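Local coordinates for holo-[acyl-carrier-protein] synthase (PDB 5SUV), which belongs to the 4'-phosphopantetheinyl transferase superfamily and binds coenzyme A in pockets that draw residues from adjacent subunits of a three-chain assembly, at residues 55-60 / 77-82; 10-15 / 114-119; 70-75 / 93-98. All blocks are in the same frame, centred on the assembly; numbering follows the deposited sequence.

Interaction 1 lies near the centre of the chain, where helix 46-63 packs on strand 77-81, and the other two flank it: its centre is about 16 Å from that of interaction 2 and about 13 Å from that of interaction 3. Helix 46-63 joins them. Ala55 CB packs on Val11 CG2 of interaction 2 at 3.6 Å, and Lys57 NZ makes a probable hydrogen bond to Phe74 O of interaction 3 at 2.9 Å. Interactions 1 and 3 bring Glu58 and Phe74 to the same coenzyme A. Interaction 2, its centre about 26 Å from that of interaction 3, joins strands 3-12 and 117-125 where the subunits meet.

Interaction 1. Residues 55-60 / 77-82; sequences AAKEAF and IGIGHD. With COA (coenzyme A), chain D.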
loop_
_atom_site.group_PDB
_atom_site.type_symbol
_atom_site.label_atom_id
_atom_site.label_comp_id
_atom_site.label_asym_id
_atom_site.label_seq_id
_atom_site.Cartn_x
_atom_site.Cartn_y
_atom_site.Cartn_z
ATOM N N ALA A 55 -10.810 -3.092 6.954
ATOM C CA ALA A 55 -9.648 -3.112 6.068
ATOM C C ALA A 55 -8.409 -3.619 6.799
ATOM O O ALA A 55 -7.631 -4.401 6.248
ATOM C CB ALA A 55 -9.368 -1.724 5.495
ATOM N N ALA A 56 -8.203 -3.164 8.035
ATOM C CA ALA A 56 -7.008 -3.549 8.779
ATOM C C ALA A 56 -7.014 -5.041 9.085
ATOM O O ALA A 56 -5.980 -5.707 8.994
ATOM C CB ALA A 56 -6.921 -2.737 10.071
ATOM N N LYS A 57 -8.168 -5.582 9.456
ATOM C CA LYS A 57 -8.231 -7.013 9.734
ATOM C C LYS A 57 -8.029 -7.826 8.463
ATOM O O LYS A 57 -7.333 -8.846 8.464
ATOM C CB LYS A 57 -9.563 -7.347 10.387
ATOM C CG LYS A 57 -9.780 -6.606 11.691
ATOM C CD LYS A 57 -11.227 -6.690 12.134
ATOM C CE LYS A 57 -11.514 -5.775 13.332
ATOM N NZ LYS A 57 -11.570 -6.542 14.622
ATOM N N GLU A 58 -8.620 -7.391 7.351
ATOM C CA GLU A 58 -8.418 -8.136 6.123
ATOM C C GLU A 58 -6.958 -8.079 5.683
ATOM O O GLU A 58 -6.405 -9.091 5.241
ATOM C CB GLU A 58 -9.349 -7.617 5.026
ATOM C CG GLU A 58 -10.807 -7.943 5.273
ATOM C CD GLU A 58 -11.646 -7.909 4.007
ATOM O OE1 GLU A 58 -12.542 -8.770 3.856
ATOM O OE2 GLU A 58 -11.411 -7.017 3.162
ATOM N N ALA A 59 -6.313 -6.908 5.795
ATOM C CA ALA A 59 -4.912 -6.824 5.402
ATOM C C ALA A 59 -4.055 -7.660 6.334
ATOM O O ALA A 59 -3.095 -8.299 5.894
ATOM C CB ALA A 59 -4.424 -5.382 5.392
ATOM N N PHE A 60 -4.387 -7.672 7.631
ATOM C CA PHE A 60 -3.678 -8.547 8.556
ATOM C C PHE A 60 -3.765 -10.000 8.100
ATOM O O PHE A 60 -2.755 -10.709 8.014
ATOM C CB PHE A 60 -4.249 -8.388 9.971
ATOM C CG PHE A 60 -3.570 -9.276 10.996
ATOM C CD1 PHE A 60 -3.945 -10.601 11.139
ATOM C CD2 PHE A 60 -2.558 -8.779 11.793
ATOM C CE1 PHE A 60 -3.326 -11.422 12.075
ATOM C CE2 PHE A 60 -1.928 -9.589 12.727
ATOM C CZ PHE A 60 -2.313 -10.914 12.859
ATOM N N ILE A 77 -8.482 -10.091 15.915
ATOM C CA ILE A 77 -7.585 -9.067 15.381
ATOM C C ILE A 77 -8.148 -7.712 15.797
ATOM O O ILE A 77 -9.116 -7.228 15.204
ATOM C CB ILE A 77 -7.468 -9.145 13.859
ATOM C CG1 ILE A 77 -6.991 -10.519 13.375
ATOM C CG2 ILE A 77 -6.553 -8.028 13.370
ATOM C CD1 ILE A 77 -7.341 -10.754 11.912
ATOM N N GLY A 78 -7.524 -7.077 16.788
ATOM C CA GLY A 78 -7.970 -5.795 17.302
ATOM C C GLY A 78 -7.054 -4.664 16.869
ATOM O O GLY A 78 -5.861 -4.865 16.640
ATOM N N ILE A 79 -7.619 -3.464 16.753
ATOM C CA ILE A 79 -6.850 -2.270 16.425
ATOM C C ILE A 79 -6.905 -1.316 17.614
ATOM O O ILE A 79 -7.992 -0.982 18.103
ATOM C CB ILE A 79 -7.361 -1.591 15.134
ATOM C CG1 ILE A 79 -7.015 -2.432 13.903
ATOM C CG2 ILE A 79 -6.730 -0.231 14.961
ATOM C CD1 ILE A 79 -7.912 -3.627 13.665
ATOM N N GLY A 80 -5.728 -0.910 18.092
ATOM C CA GLY A 80 -5.584 0.179 19.039
ATOM C C GLY A 80 -4.689 1.271 18.492
ATOM O O GLY A 80 -4.337 1.235 17.311
ATOM N N HIS A 81 -4.305 2.239 19.323
ATOM C CA HIS A 81 -3.410 3.307 18.893
ATOM C C HIS A 81 -2.464 3.649 20.034
ATOM O O HIS A 81 -2.845 3.596 21.204
ATOM C CB HIS A 81 -4.183 4.568 18.475
ATOM C CG HIS A 81 -5.181 4.342 17.383
ATOM N ND1 HIS A 81 -6.420 3.783 17.610
ATOM C CD2 HIS A 81 -5.128 4.616 16.058
ATOM C CE1 HIS A 81 -7.085 3.712 16.469
ATOM N NE2 HIS A 81 -6.324 4.213 15.513
ATOM N N ASP A 82 -1.230 4.017 19.692
ATOM C CA ASP A 82 -0.267 4.415 20.712
ATOM C C ASP A 82 -0.485 5.882 21.083
ATOM O O ASP A 82 -1.415 6.540 20.609
ATOM C CB ASP A 82 1.165 4.155 20.245
ATOM C CG ASP A 82 1.634 5.138 19.172
ATOM O OD1 ASP A 82 0.878 6.071 18.814
ATOM O OD2 ASP A 82 2.782 4.977 18.696
HETATM N N1A COA D . -3.155 -14.986 2.055
HETATM C C2A COA D . -2.935 -13.780 1.481
HETATM N N3A COA D . -3.664 -13.208 0.531
HETATM C C4A COA D . -4.745 -13.953 0.106
HETATM C C5A COA D . -5.117 -15.244 0.601
HETATM C C6A COA D . -4.235 -15.698 1.608
HETATM N N6A COA D . -4.413 -16.849 2.139
HETATM N N7A COA D . -6.184 -15.715 0.006
HETATM C C8A COA D . -6.478 -14.749 -0.836
HETATM N N9A COA D . -5.651 -13.681 -0.803
HETATM C C1B COA D . -5.655 -12.448 -1.637
HETATM C C2B COA D . -5.604 -12.862 -3.179
HETATM O O2B COA D . -4.645 -12.159 -3.856
HETATM C C3B COA D . -7.054 -12.429 -3.582
HETATM O O3B COA D . -7.156 -11.994 -4.813
HETATM P P3B COA D . -6.797 -13.124 -6.126
HETATM O O7A COA D . -7.356 -14.314 -5.717
HETATM O O8A COA D . -5.300 -13.127 -6.166
HETATM O O9A COA D . -7.478 -12.455 -7.210
HETATM C C4B COA D . -7.204 -11.228 -2.636
HETATM O O4B COA D . -6.782 -11.701 -1.413
HETATM C C5B COA D . -8.625 -10.669 -2.526
HETATM O O5B COA D . -8.561 -9.534 -1.746
HETATM P P1A COA D . -9.897 -8.640 -1.767
HETATM O O1A COA D . -10.195 -8.255 -3.083
HETATM O O2A COA D . -9.737 -7.679 -0.631
HETATM O O3A COA D . -10.988 -9.861 -1.497
HETATM P P2A COA D . -11.821 -9.966 -0.161
HETATM O O4A COA D . -12.680 -11.052 -0.399
HETATM O O5A COA D . -12.252 -8.608 0.313
HETATM O O6A COA D . -10.778 -10.490 1.092
HETATM C CBP COA D . -9.892 -12.423 2.145
HETATM C CCP COA D . -10.223 -11.658 0.820
HETATM C CDP COA D . -8.563 -13.071 1.978
HETATM C CEP COA D . -9.861 -11.573 3.387
HETATM C CAP COA D . -10.945 -13.455 2.288
HETATM O OAP COA D . -10.848 -14.367 1.247
HETATM C C9P COA D . -10.861 -14.227 3.569
HETATM O O9P COA D . -9.979 -14.991 3.749
HETATM N N8P COA D . -11.844 -14.071 4.521
HETATM C C7P COA D . -12.957 -13.179 4.353
HETATM C C6P COA D . -14.230 -13.935 4.767
HETATM C C5P COA D . -15.124 -12.963 5.447
HETATM O O5P COA D . -15.282 -12.953 6.629
HETATM N N4P COA D . -15.796 -12.047 4.655
HETATM C C3P COA D . -16.643 -11.035 5.293
HETATM C C2P COA D . -17.776 -11.648 6.071
HETATM S S1P COA D . -18.558 -10.321 6.967
#
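Helix-on-strand packing in the core of this 4'-phosphopantetheinyl transferase-type domain sets Ala56, Lys57 and Phe60 of helix 46-63 against Ile77 and Ile79 of strand 77-81, one arm of a two-stranded antiparallel sheet with strand 87-91. The two axes approach to 8.7 Å and their directions differ by 126°, so the strand runs back slantwise beneath the helix. Small Ala56 leaves space for a branched neighbour: its CB rests on Ile79 CD1 at 3.8 Å. One turn later Phe60 meets Ile77. Methyl CG2 of Ile77 lies over one face of the ring, while CD1 comes up to the ring atom Phe60 CD1 at 3.5 Å. The ring is placed for this by a chi1 of 180°, which carries it away from the backbone N. Phe89 of strand 87-91 adds an edge-to-face partner.

Lys57 serves both apolar and polar needs. Its aliphatic stem slides past Ile77 in the opposite direction, with Lys57 CG 3.9 Å from Ile77 CG2 and 4.0 Å from Ile79 CD1. At the end the chain bends, and the ammonium group meets a strand carbonyl nearly head-on: Lys57 NZ donates to Ile77 O at 2.6 Å, with a C=O...N angle of 161°. The carbonyls of Ile31 and Phe74 and a salt bridge to Glu36 also hold NZ, so this buried positive charge is probably well compensated; Glu36 in turn accepts from Ile79 N, tying helix 34-39 to the strand.

The CB of Glu58 points away from the strand, and its carboxylate lies beside coenzyme A. At the far end of the strand, His81 NE2 is hydrogen-bonded to a second coenzyme A molecule. Between Glu58 and its own ligand, the closest approach is Glu58 OE2 to coenzyme A O5A, 3.4 Å.

Interaction 2. Residues 10-15 / 114-119; sequences IVSLKR and EEDTVL
The Asp116 carboxylate lies between Leu13 and Lys14: Leu13 CB approaches OD1 from one face, and Lys14 CG from the other, 3.3 Å from Asp116 OD1. At its edge, Lys14 N donates to the syn lone pair of Asp116 OD1 at 3.0 Å, while Ser12 OG gives its proton to Asp116 OD2 at 2.6 Å from the syn side, 18° out of plane. This clasp fastens a helix N-cap to a beta hairpin. Ser12 ends strand 3-12, and its OG also accepts from Arg15 N in the first turn of helix 13-23. A hydroxyl suits this place because it can donate and accept at once, and the Ser12 chi1 of 161° turns it to both partners. Asp116 belongs to the type II' turn from Glu114 to Thr117.

Beyond the turn, strands 3-12 and 117-125 pair antiparallel. Val11 and Val118 form a hydrogen-bonded pair, with Val118 N to Val11 O 2.8 Å, and Leu13 N extends the ladder to Asp116 O. Ile10, Ser12, Thr117 and Leu119 share one face, where Ile10 CG2 touches Leu119 CD1 at 3.5 Å and Leu119 packs on Leu119 of both neighbouring subunits. From the helix start, Arg15 makes a salt bridge to Glu114 of the second subunit. Val11 and Val118 lie on the other face, near helix 46-63; Leu13, opening helix 13-23, crosses Val118 at about a right angle, CD2 to Val118 CG2 3.6 Å.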
loop_
_atom_site.group_PDB
_atom_site.type_symbol
_atom_site.label_atom_id
_atom_site.label_comp_id
_atom_site.label_asym_id
_atom_site.label_seq_id
_atom_site.Cartn_x
_atom_site.Cartn_y
_atom_site.Cartn_z
ATOM N N ILE A 10 -8.454 -2.489 0.305
ATOM C CA ILE A 10 -9.211 -1.267 0.063
ATOM C C ILE A 10 -10.678 -1.556 0.330
ATOM O O ILE A 10 -11.198 -2.616 -0.037
ATOM C CB ILE A 10 -8.991 -0.708 -1.360
ATOM C CG1 ILE A 10 -8.878 -1.843 -2.369
ATOM C CG2 ILE A 10 -7.754 0.189 -1.371
ATOM C CD1 ILE A 10 -8.732 -1.371 -3.808
ATOM N N VAL A 11 -11.323 -0.629 1.022
ATOM C CA VAL A 11 -12.685 -0.797 1.500
ATOM C C VAL A 11 -13.445 0.478 1.197
ATOM O O VAL A 11 -12.988 1.576 1.538
ATOM C CB VAL A 11 -12.738 -1.103 3.010
ATOM C CG1 VAL A 11 -14.176 -1.105 3.504
ATOM C CG2 VAL A 11 -12.077 -2.434 3.298
ATOM N N SER A 12 -14.617 0.326 0.596
ATOM C CA SER A 12 -15.495 1.445 0.285
ATOM C C SER A 12 -16.429 1.708 1.459
ATOM O O SER A 12 -17.068 0.781 1.968
ATOM C CB SER A 12 -16.304 1.135 -0.973
ATOM O OG SER A 12 -17.439 1.971 -1.043
ATOM N N LEU A 13 -16.489 2.959 1.908
ATOM C CA LEU A 13 -17.478 3.306 2.927
ATOM C C LEU A 13 -18.886 2.917 2.490
ATOM O O LEU A 13 -19.694 2.461 3.307
ATOM C CB LEU A 13 -17.419 4.798 3.244
ATOM C CG LEU A 13 -16.084 5.359 3.731
ATOM C CD1 LEU A 13 -16.191 6.855 3.941
ATOM C CD2 LEU A 13 -15.649 4.674 5.009
ATOM N N LYS A 14 -19.206 3.100 1.208
ATOM C CA LYS A 14 -20.535 2.740 0.727
ATOM C C LYS A 14 -20.793 1.249 0.897
ATOM O O LYS A 14 -21.922 0.837 1.185
ATOM C CB LYS A 14 -20.696 3.153 -0.736
ATOM C CG LYS A 14 -20.698 4.660 -0.955
ATOM C CD LYS A 14 -20.729 5.012 -2.438
ATOM C CE LYS A 14 -20.613 6.513 -2.660
ATOM N NZ LYS A 14 -21.690 7.275 -1.961
ATOM N N ARG A 15 -19.758 0.424 0.722
ATOM C CA ARG A 15 -19.915 -1.007 0.948
ATOM C C ARG A 15 -20.219 -1.289 2.409
ATOM O O ARG A 15 -21.060 -2.142 2.718
ATOM C CB ARG A 15 -18.662 -1.760 0.514
ATOM C CG ARG A 15 -18.686 -3.263 0.791
ATOM C CD ARG A 15 -17.674 -3.983 -0.089
ATOM N NE ARG A 15 -17.189 -5.229 0.500
ATOM C CZ ARG A 15 -15.933 -5.469 0.881
ATOM N NH1 ARG A 15 -14.974 -4.556 0.745
ATOM N NH2 ARG A 15 -15.628 -6.648 1.402
ATOM N N GLU A 114 -9.552 8.605 2.025
ATOM C CA GLU A 114 -9.812 9.783 1.202
ATOM C C GLU A 114 -11.138 9.561 0.496
ATOM O O GLU A 114 -11.284 8.592 -0.260
ATOM C CB GLU A 114 -8.687 10.004 0.192
ATOM C CG GLU A 114 -8.831 11.258 -0.673
ATOM C CD GLU A 114 -8.392 12.529 0.035
ATOM O OE1 GLU A 114 -8.647 12.669 1.246
ATOM O OE2 GLU A 114 -7.780 13.393 -0.638
ATOM N N GLU A 115 -12.098 10.451 0.748
ATOM C CA GLU A 115 -13.447 10.357 0.184
ATOM C C GLU A 115 -14.019 9.006 0.591
ATOM O O GLU A 115 -14.107 8.725 1.797
ATOM C CB GLU A 115 -13.396 10.596 -1.327
ATOM C CG GLU A 115 -12.842 11.926 -1.761
ATOM C CD GLU A 115 -12.806 12.039 -3.269
ATOM O OE1 GLU A 115 -13.837 11.744 -3.908
ATOM O OE2 GLU A 115 -11.742 12.399 -3.816
ATOM N N ASP A 116 -14.389 8.148 -0.350
ATOM C CA ASP A 116 -15.057 6.893 -0.079
ATOM C C ASP A 116 -14.096 5.745 0.181
ATOM O O ASP A 116 -14.551 4.665 0.559
ATOM C CB ASP A 116 -15.948 6.519 -1.268
ATOM C CG ASP A 116 -16.801 5.302 -0.995
ATOM O OD1 ASP A 116 -17.559 5.329 -0.008
ATOM O OD2 ASP A 116 -16.712 4.325 -1.763
ATOM N N THR A 117 -12.799 5.939 -0.023
ATOM C CA THR A 117 -11.840 4.842 -0.029
ATOM C C THR A 117 -11.094 4.799 1.297
ATOM O O THR A 117 -10.487 5.794 1.710
ATOM C CB THR A 117 -10.860 5.000 -1.190
ATOM O OG1 THR A 117 -11.580 4.973 -2.429
ATOM C CG2 THR A 117 -9.844 3.882 -1.205
ATOM N N VAL A 118 -11.131 3.644 1.957
ATOM C CA VAL A 118 -10.288 3.377 3.110
ATOM C C VAL A 118 -9.239 2.363 2.693
ATOM O O VAL A 118 -9.542 1.388 1.997
ATOM C CB VAL A 118 -11.092 2.861 4.317
ATOM C CG1 VAL A 118 -10.160 2.573 5.483
ATOM C CG2 VAL A 118 -12.123 3.879 4.714
ATOM N N LEU A 119 -8.006 2.605 3.096
ATOM C CA LEU A 119 -6.876 1.791 2.686
ATOM C C LEU A 119 -6.096 1.318 3.905
ATOM O O LEU A 119 -5.873 2.091 4.840
ATOM C CB LEU A 119 -5.979 2.600 1.760
ATOM C CG LEU A 119 -4.642 2.054 1.309
ATOM C CD1 LEU A 119 -4.860 0.751 0.605
ATOM C CD2 LEU A 119 -4.010 3.090 0.386
#

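Interaction 3. Residues 70-75 / 93-98; sequences GAVSFR and PALSKW. With COA (coenzyme A), chain D.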
loop_
_atom_site.group_PDB
_atom_site.type_symbol
_atom_site.label_atom_id
_atom_site.label_comp_id
_atom_site.label_asym_id
_atom_site.label_seq_id
_atom_site.Cartn_x
_atom_site.Cartn_y
_atom_site.Cartn_z
ATOM N N GLY A 70 -9.344 -20.010 11.009
ATOM C CA GLY A 70 -8.909 -20.428 12.330
ATOM C C GLY A 70 -8.828 -19.264 13.289
ATOM O O GLY A 70 -9.728 -18.428 13.359
ATOM N N ALA A 71 -7.702 -19.164 13.999
ATOM C CA ALA A 71 -7.556 -18.111 14.993
ATOM C C ALA A 71 -7.314 -16.759 14.357
ATOM O O ALA A 71 -7.428 -15.742 15.042
ATOM C CB ALA A 71 -6.404 -18.438 15.951
ATOM N N VAL A 72 -6.973 -16.729 13.069
ATOM C CA VAL A 72 -6.838 -15.476 12.348
ATOM C C VAL A 72 -8.249 -15.055 11.971
ATOM O O VAL A 72 -8.693 -15.272 10.835
ATOM C CB VAL A 72 -5.934 -15.624 11.107
ATOM C CG1 VAL A 72 -5.731 -14.287 10.421
ATOM C CG2 VAL A 72 -4.586 -16.185 11.497
ATOM N N SER A 73 -8.956 -14.452 12.921
ATOM C CA SER A 73 -10.359 -14.101 12.773
ATOM C C SER A 73 -10.582 -12.628 13.090
ATOM O O SER A 73 -9.782 -11.974 13.770
ATOM C CB SER A 73 -11.236 -14.963 13.674
ATOM O OG SER A 73 -10.868 -14.802 15.032
ATOM N N PHE A 74 -11.708 -12.107 12.597
ATOM C CA PHE A 74 -12.061 -10.731 12.917
ATOM C C PHE A 74 -12.117 -10.513 14.417
ATOM O O PHE A 74 -11.713 -9.455 14.911
ATOM C CB PHE A 74 -13.403 -10.373 12.287
ATOM C CG PHE A 74 -13.374 -10.351 10.790
ATOM C CD1 PHE A 74 -12.744 -9.331 10.113
ATOM C CD2 PHE A 74 -13.989 -11.352 10.070
ATOM C CE1 PHE A 74 -12.732 -9.304 8.722
ATOM C CE2 PHE A 74 -13.979 -11.336 8.688
ATOM C CZ PHE A 74 -13.345 -10.318 8.013
ATOM N N ARG A 75 -12.625 -11.497 15.158
ATOM C CA ARG A 75 -12.811 -11.323 16.593
ATOM C C ARG A 75 -11.520 -11.458 17.390
ATOM O O ARG A 75 -11.528 -11.133 18.588
ATOM C CB ARG A 75 -13.828 -12.325 17.137
ATOM C CG ARG A 75 -15.259 -11.989 16.801
ATOM C CD ARG A 75 -16.210 -12.872 17.586
ATOM N NE ARG A 75 -17.604 -12.575 17.274
ATOM C CZ ARG A 75 -18.267 -13.073 16.233
ATOM N NH1 ARG A 75 -17.670 -13.898 15.382
ATOM N NH2 ARG A 75 -19.535 -12.742 16.040
ATOM N N PRO A 93 -6.169 -14.138 22.651
ATOM C CA PRO A 93 -5.092 -15.025 23.123
ATOM C C PRO A 93 -4.747 -16.142 22.148
ATOM O O PRO A 93 -3.569 -16.513 22.021
ATOM C CB PRO A 93 -5.641 -15.551 24.466
ATOM C CG PRO A 93 -7.107 -15.311 24.412
ATOM C CD PRO A 93 -7.318 -14.095 23.564
ATOM N N ALA A 94 -5.725 -16.698 21.444
ATOM C CA ALA A 94 -5.406 -17.792 20.540
ATOM C C ALA A 94 -4.548 -17.305 19.383
ATOM O O ALA A 94 -3.701 -18.045 18.870
ATOM C CB ALA A 94 -6.673 -18.420 20.001
ATOM N N LEU A 95 -4.791 -16.074 18.927
ATOM C CA LEU A 95 -3.977 -15.516 17.846
ATOM C C LEU A 95 -2.572 -15.163 18.332
ATOM O O LEU A 95 -1.591 -15.396 17.613
ATOM C CB LEU A 95 -4.674 -14.286 17.233
ATOM C CG LEU A 95 -3.966 -13.583 16.064
ATOM C CD1 LEU A 95 -3.595 -14.569 14.971
ATOM C CD2 LEU A 95 -4.859 -12.457 15.507
ATOM N N SER A 96 -2.450 -14.552 19.514
ATOM C CA SER A 96 -1.125 -14.330 20.088
ATOM C C SER A 96 -0.316 -15.622 20.088
ATOM O O SER A 96 0.858 -15.637 19.697
ATOM C CB SER A 96 -1.244 -13.780 21.521
ATOM O OG SER A 96 -1.707 -12.445 21.509
ATOM N N LYS A 97 -0.938 -16.719 20.512
ATOM C CA LYS A 97 -0.250 -18.006 20.560
ATOM C C LYS A 97 0.150 -18.471 19.161
ATOM O O LYS A 97 1.284 -18.908 18.944
ATOM C CB LYS A 97 -1.142 -19.040 21.246
ATOM C CG LYS A 97 -0.487 -20.412 21.364
ATOM C CD LYS A 97 -1.442 -21.455 21.907
ATOM C CE LYS A 97 -0.748 -22.797 22.092
ATOM N NZ LYS A 97 0.346 -22.716 23.092
ATOM N N TRP A 98 -0.760 -18.360 18.189
ATOM C CA TRP A 98 -0.426 -18.775 16.829
ATOM C C TRP A 98 0.718 -17.936 16.268
ATOM O O TRP A 98 1.661 -18.472 15.679
ATOM C CB TRP A 98 -1.655 -18.673 15.922
ATOM C CG TRP A 98 -1.440 -19.169 14.502
ATOM C CD1 TRP A 98 -1.463 -20.461 14.076
ATOM C CD2 TRP A 98 -1.191 -18.371 13.343
ATOM N NE1 TRP A 98 -1.238 -20.525 12.721
ATOM C CE2 TRP A 98 -1.065 -19.250 12.246
ATOM C CE3 TRP A 98 -1.050 -17.002 13.126
ATOM C CZ2 TRP A 98 -0.811 -18.792 10.944
ATOM C CZ3 TRP A 98 -0.793 -16.557 11.846
ATOM C CH2 TRP A 98 -0.680 -17.447 10.776
HETATM N N1A COA D . -3.155 -14.986 2.055
HETATM C C2A COA D . -2.935 -13.780 1.481
HETATM N N3A COA D . -3.664 -13.208 0.531
HETATM C C4A COA D . -4.745 -13.953 0.106
HETATM C C5A COA D . -5.117 -15.244 0.601
HETATM C C6A COA D . -4.235 -15.698 1.608
HETATM N N6A COA D . -4.413 -16.849 2.139
HETATM N N7A COA D . -6.184 -15.715 0.006
HETATM C C8A COA D . -6.478 -14.749 -0.836
HETATM N N9A COA D . -5.651 -13.681 -0.803
HETATM C C1B COA D . -5.655 -12.448 -1.637
HETATM C C2B COA D . -5.604 -12.862 -3.179
HETATM O O2B COA D . -4.645 -12.159 -3.856
HETATM C C3B COA D . -7.054 -12.429 -3.582
HETATM O O3B COA D . -7.156 -11.994 -4.813
HETATM P P3B COA D . -6.797 -13.124 -6.126
HETATM O O7A COA D . -7.356 -14.314 -5.717
HETATM O O8A COA D . -5.300 -13.127 -6.166
HETATM O O9A COA D . -7.478 -12.455 -7.210
HETATM C C4B COA D . -7.204 -11.228 -2.636
HETATM O O4B COA D . -6.782 -11.701 -1.413
HETATM C C5B COA D . -8.625 -10.669 -2.526
HETATM O O5B COA D . -8.561 -9.534 -1.746
HETATM P P1A COA D . -9.897 -8.640 -1.767
HETATM O O1A COA D . -10.195 -8.255 -3.083
HETATM O O2A COA D . -9.737 -7.679 -0.631
HETATM O O3A COA D . -10.988 -9.861 -1.497
HETATM P P2A COA D . -11.821 -9.966 -0.161
HETATM O O4A COA D . -12.680 -11.052 -0.399
HETATM O O5A COA D . -12.252 -8.608 0.313
HETATM O O6A COA D . -10.778 -10.490 1.092
HETATM C CBP COA D . -9.892 -12.423 2.145
HETATM C CCP COA D . -10.223 -11.658 0.820
HETATM C CDP COA D . -8.563 -13.071 1.978
HETATM C CEP COA D . -9.861 -11.573 3.387
HETATM C CAP COA D . -10.945 -13.455 2.288
HETATM O OAP COA D . -10.848 -14.367 1.247
HETATM C C9P COA D . -10.861 -14.227 3.569
HETATM O O9P COA D . -9.979 -14.991 3.749
HETATM N N8P COA D . -11.844 -14.071 4.521
HETATM C C7P COA D . -12.957 -13.179 4.353
HETATM C C6P COA D . -14.230 -13.935 4.767
HETATM C C5P COA D . -15.124 -12.963 5.447
HETATM O O5P COA D . -15.282 -12.953 6.629
HETATM N N4P COA D . -15.796 -12.047 4.655
HETATM C C3P COA D . -16.643 -11.035 5.293
HETATM C C2P COA D . -17.776 -11.648 6.071
HETATM S S1P COA D . -18.558 -10.321 6.967
#
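The carbonyl oxygen of Ala71 lies 3.8 Å from Leu95 CB and is held from within its own loop by two donors, a weak bond from Ser73 N and the side-chain amide of Asn76. The Ser73 bond, 2.9 Å from N to Ala71 O, closes an inverse gamma turn with Val72 at its centre. The CG2 methyl of Val72 is the branch that meets helix 93-102. It sits over one face of the Trp98 indole in a CH-pi contact, 4.1 Å from the centroid of the six-membered ring and 21° off its normal.

The loop between helix 46-63 and strand 77-81 is thus fixed to helix 93-102 by apolar packing, with no hydrogen bond between the two segments. Val72 CG2 also reaches Leu95 CD1 at 4.0 Å, and Phe60 of helix 46-63 packs against both residues. A compact branched side chain suits this site, since one methyl serves both the indole and the leucine. Nearer the surface, small Ala71 and Ala94 let the backbones draw close, CB to CB 4.1 Å.

Farther along the loop, Phe74 turns a ring edge to coenzyme A, its CZ 3.6 Å from the ligand's O5P.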